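Side-chain contact in endoglucanase (Komagataeibacter sucrofermentans, PDB 6VC5), which probably cleaves internal (1->4)-beta-D-glucosidic linkages in cellulose and related beta-glucans, as a family 8 glycoside hydrolase: residues 246-249 and 255-258. Numbering follows the deposited sequence.
Sequences RFWN and ALPG
L256 and P257 lie against W248 and F247 where the chain leaves helix 238-251 and folds back along its side, in the (alpha/alpha)6 barrel characteristic of family 8 glycoside hydrolases. The returning loop, 255-258, has left the helix only a few residues earlier and leads into strand 260-261. All four touching residues are buried, yet the shared surface is small, 151 Å². Side chain meets side chain through apolar atoms alone, and one methyl also packs against a backbone carbonyl.

Along the leucine, CB and CG of L256 stay more than 4.5 Å from the helix segment, and the approach is made by the branch. With chi2 at 178°, CD1 is set anti to CA and stops short of the indole, 4.7 Å from CE3 of W248, which leaves the other branch, CD2, to reach the helix. CD2 comes to the backbone carbonyl oxygen W248 O at 3.7 Å, lies 4.2 Å from W248 CA, and meets the indole obliquely, with W248 CE3 also 4.2 Å away. One methyl therefore touches both the helix backbone and the benzo part of the tryptophan. A280 of helix 274-282 touches both W248 and L256, so that helix also borders the pair, while the indole NE1 makes a weak hydrogen bond to T283 O.

F247 adds a separate point of contact. Its CG is anti to the backbone N (chi1 175°), which brings the far end of the ring, CZ, to the proline; the two side chains approach from opposite directions. W193 packs edge-to-face with the same phenyl. The loop backbone also bonds to neighbouring parts of the fold: L256 with A272 through the backbone, G258 O with Y276 OH. At the proline end the touch narrows to single atoms, P257 CG meeting the phenyl ring obliquely, 4.0 Å from F247 CZ.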
ATOM      1  N   ARG A 246       4.890 -21.925  -1.792  1.00 13.41           N
ATOM      2  CA  ARG A 246       5.925 -22.642  -2.530  1.00 15.27           C
ATOM      3  C   ARG A 246       7.102 -21.732  -2.834  1.00 12.86           C
ATOM      4  O   ARG A 246       8.264 -22.158  -2.779  1.00 12.81           O
ATOM      5  CB  ARG A 246       5.347 -23.189  -3.834  1.00 16.36           C
ATOM      6  CG  ARG A 246       5.304 -24.695  -3.879  1.00 21.20           C
ATOM      7  CD  ARG A 246       4.795 -25.191  -5.217  1.00 22.41           C
ATOM      8  NE  ARG A 246       3.503 -24.608  -5.568  1.00 24.24           N
ATOM      9  CZ  ARG A 246       2.352 -24.922  -4.980  1.00 24.14           C
ATOM     10  NH1 ARG A 246       1.222 -24.347  -5.375  1.00 23.00           N
ATOM     11  NH2 ARG A 246       2.328 -25.815  -4.002  1.00 24.51           N
ATOM     12  N   PHE A 247       6.812 -20.469  -3.147  1.00 11.50           N
ATOM     13  CA  PHE A 247       7.852 -19.492  -3.435  1.00 10.67           C
ATOM     14  C   PHE A 247       8.696 -19.190  -2.193  1.00 10.81           C
ATOM     15  O   PHE A 247       9.929 -19.286  -2.232  1.00 11.80           O
ATOM     16  CB  PHE A 247       7.198 -18.224  -3.998  1.00 10.87           C
ATOM     17  CG  PHE A 247       8.154 -17.094  -4.230  1.00 10.77           C
ATOM     18  CD1 PHE A 247       9.123 -17.181  -5.219  1.00 11.25           C
ATOM     19  CD2 PHE A 247       8.072 -15.938  -3.474  1.00 12.52           C
ATOM     20  CE1 PHE A 247      10.005 -16.144  -5.438  1.00 10.94           C
ATOM     21  CE2 PHE A 247       8.956 -14.895  -3.686  1.00 12.78           C
ATOM     22  CZ  PHE A 247       9.918 -14.996  -4.667  1.00 12.54           C
ATOM     23  N   TRP A 248       8.054 -18.825  -1.075  1.00  9.89           N
ATOM     24  CA  TRP A 248       8.835 -18.491   0.113  1.00  9.37           C
ATOM     25  C   TRP A 248       9.701 -19.664   0.545  1.00  9.41           C
ATOM     26  O   TRP A 248      10.860 -19.484   0.932  1.00 12.52           O
ATOM     27  CB  TRP A 248       7.946 -18.134   1.301  1.00 11.13           C
ATOM     28  CG  TRP A 248       6.834 -17.158   1.110  1.00 11.29           C
ATOM     29  CD1 TRP A 248       5.541 -17.333   1.520  1.00 11.86           C
ATOM     30  CD2 TRP A 248       6.909 -15.830   0.576  1.00 12.26           C
ATOM     31  NE1 TRP A 248       4.802 -16.217   1.237  1.00 13.37           N
ATOM     32  CE2 TRP A 248       5.613 -15.277   0.661  1.00 12.48           C
ATOM     33  CE3 TRP A 248       7.935 -15.062   0.016  1.00 13.65           C
ATOM     34  CZ2 TRP A 248       5.311 -13.991   0.203  1.00 12.99           C
ATOM     35  CZ3 TRP A 248       7.635 -13.777  -0.436  1.00 14.10           C
ATOM     36  CH2 TRP A 248       6.335 -13.261  -0.342  1.00 14.59           C
ATOM     37  N   ASN A 249       9.136 -20.868   0.539  1.00 10.11           N
ATOM     38  CA  ASN A 249       9.844 -22.024   1.070  1.00 11.56           C
ATOM     39  C   ASN A 249      10.944 -22.532   0.146  1.00 12.80           C
ATOM     40  O   ASN A 249      11.875 -23.193   0.626  1.00 15.12           O
ATOM     41  CB  ASN A 249       8.837 -23.115   1.419  1.00 14.63           C
ATOM     42  CG  ASN A 249       8.054 -22.778   2.671  1.00 17.74           C
ATOM     43  OD1 ASN A 249       8.637 -22.545   3.726  1.00 21.49           O
ATOM     44  ND2 ASN A 249       6.731 -22.734   2.557  1.00 18.85           N
ATOM     45  N   ALA A 255      17.125 -16.426   2.903  1.00 11.10           N
ATOM     46  CA  ALA A 255      17.580 -16.052   1.570  1.00 11.61           C
ATOM     47  C   ALA A 255      16.439 -15.589   0.666  1.00  9.66           C
ATOM     48  O   ALA A 255      16.476 -15.830  -0.545  1.00 10.47           O
ATOM     49  CB  ALA A 255      18.370 -17.200   0.926  1.00 12.28           C
ATOM     50  N   LEU A 256      15.420 -14.938   1.219  1.00  8.75           N
ATOM     51  CA  LEU A 256      14.361 -14.438   0.354  1.00  7.21           C
ATOM     52  C   LEU A 256      14.954 -13.390  -0.585  1.00  8.42           C
ATOM     53  O   LEU A 256      15.738 -12.544  -0.147  1.00  8.76           O
ATOM     54  CB  LEU A 256      13.231 -13.812   1.182  1.00  8.42           C
ATOM     55  CG  LEU A 256      12.459 -14.735   2.138  1.00 10.10           C
ATOM     56  CD1 LEU A 256      11.405 -13.936   2.918  1.00 11.11           C
ATOM     57  CD2 LEU A 256      11.816 -15.906   1.409  1.00 11.19           C
ATOM     58  N   PRO A 257      14.627 -13.423  -1.854  1.00  7.79           N
ATOM     59  CA  PRO A 257      15.192 -12.455  -2.795  1.00  7.99           C
ATOM     60  C   PRO A 257      14.540 -11.079  -2.676  1.00  9.10           C
ATOM     61  O   PRO A 257      13.404 -10.997  -2.393  1.00  9.87           O
ATOM     62  CB  PRO A 257      14.865 -13.067  -4.148  1.00 10.54           C
ATOM     63  CG  PRO A 257      13.669 -13.915  -3.910  1.00 11.46           C
ATOM     64  CD  PRO A 257      13.819 -14.453  -2.512  1.00  9.28           C
ATOM     65  N   GLY A 258      15.300 -10.037  -2.903  1.00  8.00           N
ATOM     66  CA  GLY A 258      14.724  -8.704  -2.993  1.00  7.75           C
ATOM     67  C   GLY A 258      13.888  -8.510  -4.243  1.00  7.75           C
ATOM     68  O   GLY A 258      12.888  -7.779  -4.231  1.00  9.20           O
TER